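Local structure of pantothenate synthetase (Francisella tularensis subsp. tularensis, 3QTT) at residues P144-L149 against K172-P177. The protein probably catalyses the ATP-dependent condensation of pantoate with beta-alanine to pantothenate through a pantoyl-adenylate intermediate. Sequence-based numbering, arbitrary orientation.
Sequences PNNLYL and KIIVCP. With ANP (phosphoaminophosphonic acid-adenylate ester), chain C.
Ile174 lies alongside the Tyr148 ring, the two side chains leaving paired parallel strands on the same face of the sheet. Followed outward, Ile174 CB rests 3.6 Å from Tyr148 CD1 and also nears CE1, and CG2 touches these two ring carbons. CG1, set anti to its own carbonyl carbon (chi1 -56°), passes CE1 and carries CD1 over the ring. That methyl makes a CH-pi contact, Ile174 CD1 lying 4.0 Å from the Tyr148 ring centroid and displaced toward the rim. Ile174 CD1 also reaches Asn146 on the neighbouring strand, 3.5 Å from Asn146 OD1. Cys176 SG stands near the plane of the ring at its edge. Asn146 OD1 further packs against Lys172 CB, while Asn146 ND2 bonds to Asn50; Tyr148 OH is held by Asn50 and Glu49, which tether the far end of the ring. On the other face, Leu147 CD2 touches Ile173 CG1, and Leu149 CD1 meets Ile173 CG2 at 3.8 Å. Five backbone hydrogen bonds zip the strands together, from Lys172 N to Asn145 O through to Cys176 N to Leu149 O; Leu147 and Leu149 each use both N and O, as in a regular parallel ladder. At the C-terminal end Leu149 CA comes within 3.5 Å of O3' of the bound ATP analogue, and Pro177 O approaches its adenine C2, so the strand ends border the nucleotide site. The two strands and helix 154-166 between them form a beta-alpha-beta unit of the Rossmann-like HUP fold: strand 172-176 is an edge strand of the parallel sheet within the chain, strand 26-31 flanks 146-150 on its other side, helix 154-166 packs on Leu149, Ile173 and Val175, and helix 37-49 covers Tyr148, Ile174 and Cys176.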
ATOM      1  N   PRO A 144       6.703   4.373  14.167  1.00 52.44           N
ATOM      2  CA  PRO A 144       7.976   4.303  14.915  1.00 55.93           C
ATOM      3  C   PRO A 144       9.131   5.075  14.276  1.00 58.94           C
ATOM      4  O   PRO A 144       9.076   5.407  13.087  1.00 57.47           O
ATOM      5  CB  PRO A 144       8.315   2.808  14.879  1.00 52.41           C
ATOM      6  CG  PRO A 144       7.818   2.408  13.526  1.00 56.29           C
ATOM      7  CD  PRO A 144       6.501   3.168  13.340  1.00 51.30           C
ATOM      8  N   ASN A 145      10.156   5.357  15.078  1.00 59.70           N
ATOM      9  CA  ASN A 145      11.444   5.821  14.573  1.00 59.35           C
ATOM     10  C   ASN A 145      12.264   4.677  14.052  1.00 61.01           C
ATOM     11  O   ASN A 145      12.904   4.804  13.006  1.00 61.06           O
ATOM     12  CB  ASN A 145      12.258   6.438  15.688  1.00 58.70           C
ATOM     13  CG  ASN A 145      11.669   7.680  16.181  1.00 61.33           C
ATOM     14  OD1 ASN A 145      11.215   7.749  17.314  1.00 60.88           O
ATOM     15  ND2 ASN A 145      11.634   8.686  15.323  1.00 64.44           N
ATOM     16  N   ASN A 146      12.257   3.578  14.816  1.00 59.45           N
ATOM     17  CA  ASN A 146      13.063   2.386  14.530  1.00 59.62           C
ATOM     18  C   ASN A 146      12.231   1.137  14.536  1.00 55.54           C
ATOM     19  O   ASN A 146      11.352   0.959  15.388  1.00 54.96           O
ATOM     20  CB  ASN A 146      14.194   2.193  15.555  1.00 61.64           C
ATOM     21  CG  ASN A 146      15.246   3.273  15.481  1.00 65.43           C
ATOM     22  OD1 ASN A 146      15.958   3.397  14.480  1.00 61.45           O
ATOM     23  ND2 ASN A 146      15.359   4.063  16.548  1.00 69.23           N
ATOM     24  N   LEU A 147      12.540   0.254  13.601  1.00 48.52           N
ATOM     25  CA  LEU A 147      11.837  -1.014  13.488  1.00 45.33           C
ATOM     26  C   LEU A 147      12.841  -2.163  13.434  1.00 47.67           C
ATOM     27  O   LEU A 147      13.856  -2.048  12.745  1.00 49.16           O
ATOM     28  CB  LEU A 147      10.959  -1.005  12.248  1.00 34.45           C
ATOM     29  CG  LEU A 147      10.435  -2.348  11.778  1.00 42.28           C
ATOM     30  CD1 LEU A 147       9.182  -2.644  12.553  1.00 50.61           C
ATOM     31  CD2 LEU A 147      10.134  -2.253  10.303  1.00 39.78           C
ATOM     32  N   TYR A 148      12.552  -3.253  14.157  1.00 41.57           N
ATOM     33  CA  TYR A 148      13.496  -4.374  14.297  1.00 39.60           C
ATOM     34  C   TYR A 148      13.001  -5.657  13.708  1.00 40.28           C
ATOM     35  O   TYR A 148      11.909  -6.107  14.017  1.00 48.22           O
ATOM     36  CB  TYR A 148      13.886  -4.573  15.765  1.00 47.10           C
ATOM     37  CG  TYR A 148      14.474  -3.306  16.319  1.00 50.03           C
ATOM     38  CD1 TYR A 148      15.854  -3.162  16.441  1.00 51.17           C
ATOM     39  CD2 TYR A 148      13.652  -2.212  16.643  1.00 38.36           C
ATOM     40  CE1 TYR A 148      16.415  -1.981  16.909  1.00 62.45           C
ATOM     41  CE2 TYR A 148      14.206  -1.029  17.105  1.00 56.97           C
ATOM     42  CZ  TYR A 148      15.594  -0.918  17.241  1.00 67.10           C
ATOM     43  OH  TYR A 148      16.161   0.252  17.697  1.00 73.99           O
ATOM     44  N   LEU A 149      13.830  -6.241  12.858  1.00 39.32           N
ATOM     45  CA  LEU A 149      13.476  -7.420  12.089  1.00 41.34           C
ATOM     46  C   LEU A 149      14.595  -8.457  12.164  1.00 43.20           C
ATOM     47  O   LEU A 149      15.781  -8.098  12.208  1.00 47.09           O
ATOM     48  CB  LEU A 149      13.261  -7.026  10.632  1.00 43.73           C
ATOM     49  CG  LEU A 149      12.192  -5.979  10.337  1.00 46.92           C
ATOM     50  CD1 LEU A 149      12.214  -5.595   8.873  1.00 48.58           C
ATOM     51  CD2 LEU A 149      10.847  -6.529  10.721  1.00 49.90           C
ATOM     52  N   LYS A 172      13.902   3.844  10.468  1.00 63.88           N
ATOM     53  CA  LYS A 172      15.090   3.054  10.237  1.00 67.69           C
ATOM     54  C   LYS A 172      14.727   1.581  10.422  1.00 66.25           C
ATOM     55  O   LYS A 172      13.974   1.212  11.334  1.00 65.95           O
ATOM     56  CB  LYS A 172      16.224   3.468  11.189  1.00 72.71           C
ATOM     57  CG  LYS A 172      17.328   4.298  10.533  1.00 80.10           C
ATOM     58  CD  LYS A 172      18.420   4.673  11.528  1.00 91.16           C
ATOM     59  CE  LYS A 172      19.005   3.442  12.235  1.00 96.04           C
ATOM     60  NZ  LYS A 172      19.366   2.345  11.286  1.00 94.48           N
ATOM     61  N   ILE A 173      15.252   0.737   9.552  1.00 59.32           N
ATOM     62  CA  ILE A 173      15.110  -0.686   9.749  1.00 49.51           C
ATOM     63  C   ILE A 173      16.431  -1.253  10.265  1.00 53.79           C
ATOM     64  O   ILE A 173      17.457  -1.129   9.596  1.00 53.89           O
ATOM     65  CB  ILE A 173      14.742  -1.397   8.455  1.00 46.14           C
ATOM     66  CG1 ILE A 173      13.296  -1.097   8.063  1.00 50.15           C
ATOM     67  CG2 ILE A 173      14.899  -2.887   8.629  1.00 52.63           C
ATOM     68  CD1 ILE A 173      12.987  -1.374   6.638  1.00 46.40           C
ATOM     69  N   ILE A 174      16.384  -1.856  11.457  1.00 42.88           N
ATOM     70  CA  ILE A 174      17.497  -2.605  12.011  1.00 46.66           C
ATOM     71  C   ILE A 174      17.262  -4.115  11.879  1.00 52.91           C
ATOM     72  O   ILE A 174      16.272  -4.635  12.390  1.00 49.89           O
ATOM     73  CB  ILE A 174      17.739  -2.233  13.506  1.00 50.89           C
ATOM     74  CG1 ILE A 174      17.964  -0.733  13.658  1.00 49.99           C
ATOM     75  CG2 ILE A 174      18.884  -3.035  14.113  1.00 42.73           C
ATOM     76  CD1 ILE A 174      16.676   0.036  13.815  1.00 51.08           C
ATOM     77  N   VAL A 175      18.188  -4.795  11.193  1.00 56.55           N
ATOM     78  CA  VAL A 175      18.133  -6.243  10.965  1.00 57.40           C
ATOM     79  C   VAL A 175      18.986  -6.961  11.990  1.00 57.10           C
ATOM     80  O   VAL A 175      20.200  -6.777  12.038  1.00 53.40           O
ATOM     81  CB  VAL A 175      18.684  -6.661   9.567  1.00 48.36           C
ATOM     82  CG1 VAL A 175      18.553  -8.156   9.379  1.00 48.53           C
ATOM     83  CG2 VAL A 175      17.964  -5.936   8.455  1.00 49.21           C
ATOM     84  N   CYS A 176      18.341  -7.777  12.808  1.00 56.64           N
ATOM     85  CA  CYS A 176      19.018  -8.557  13.832  1.00 56.03           C
ATOM     86  C   CYS A 176      19.393  -9.948  13.369  1.00 55.68           C
ATOM     87  O   CYS A 176      18.625 -10.598  12.637  1.00 61.62           O
ATOM     88  CB  CYS A 176      18.140  -8.654  15.051  1.00 63.02           C
ATOM     89  SG  CYS A 176      17.681  -7.063  15.609  1.00 66.08           S
ATOM     90  N   PRO A 177      20.575 -10.413  13.799  1.00 45.82           N
ATOM     91  CA  PRO A 177      21.116 -11.746  13.505  1.00 43.44           C
ATOM     92  C   PRO A 177      20.206 -12.867  14.002  1.00 48.54           C
ATOM     93  O   PRO A 177      19.577 -12.727  15.041  1.00 54.12           O
ATOM     94  CB  PRO A 177      22.450 -11.774  14.265  1.00 38.20           C
ATOM     95  CG  PRO A 177      22.337 -10.720  15.287  1.00 43.03           C
ATOM     96  CD  PRO A 177      21.443  -9.651  14.707  1.00 47.77           C
TER
HETATM   97  PG  ANP C 271       8.881 -17.411  13.977  1.00267.57           P
HETATM   98  O1G ANP C 271       9.992 -18.278  13.556  1.00267.12           O
HETATM   99  O2G ANP C 271       9.130 -15.908  13.572  1.00 60.15           O
HETATM  100  O3G ANP C 271       8.654 -17.446  15.524  1.00 60.47           O
HETATM  101  PB  ANP C 271       7.459 -16.459  12.063  1.00217.83           P
HETATM  102  O1B ANP C 271       8.801 -15.987  11.376  1.00186.21           O
HETATM  103  O2B ANP C 271       6.540 -16.872  10.917  1.00217.24           O
HETATM  104  N3B ANP C 271       7.557 -17.762  13.158  1.00238.72           N
HETATM  105  PA  ANP C 271       7.270 -14.050  13.760  1.00 53.14           P
HETATM  106  O1A ANP C 271       6.813 -14.085  15.133  1.00 46.57           O
HETATM  107  O2A ANP C 271       6.430 -12.967  13.111  1.00 76.98           O
HETATM  108  O3A ANP C 271       6.775 -15.294  12.827  1.00240.58           O
HETATM  109  O5' ANP C 271       8.703 -13.418  13.746  1.00 63.99           O
HETATM  110  C5' ANP C 271       8.737 -12.090  14.208  1.00 53.73           C
HETATM  111  C4' ANP C 271       9.936 -11.255  14.114  1.00 41.42           C
HETATM  112  O4' ANP C 271      10.900 -11.888  14.862  1.00 56.75           O
HETATM  113  C3' ANP C 271      10.450 -11.228  12.707  1.00 49.76           C
HETATM  114  O3' ANP C 271      11.114 -10.031  12.400  1.00 46.10           O
HETATM  115  C2' ANP C 271      11.278 -12.381  12.667  1.00 45.33           C
HETATM  116  O2' ANP C 271      12.247 -12.308  11.677  1.00 38.01           O
HETATM  117  C1' ANP C 271      11.939 -12.332  13.981  1.00 54.05           C
HETATM  118  N9  ANP C 271      12.544 -13.618  14.356  1.00 56.14           N
HETATM  119  C8  ANP C 271      11.955 -14.805  14.362  1.00 54.35           C
HETATM  120  N7  ANP C 271      12.835 -15.751  14.698  1.00 53.01           N
HETATM  121  C5  ANP C 271      14.008 -15.140  14.904  1.00 61.50           C
HETATM  122  C6  ANP C 271      15.258 -15.619  15.297  1.00 64.19           C
HETATM  123  N6  ANP C 271      15.462 -16.984  15.545  1.00 64.83           N
HETATM  124  N1  ANP C 271      16.249 -14.732  15.422  1.00 64.33           N
HETATM  125  C2  ANP C 271      16.054 -13.428  15.184  1.00 61.46           C
HETATM  126  N3  ANP C 271      14.858 -12.932  14.814  1.00 55.30           N
HETATM  127  C4  ANP C 271      13.832 -13.775  14.675  1.00 59.47           C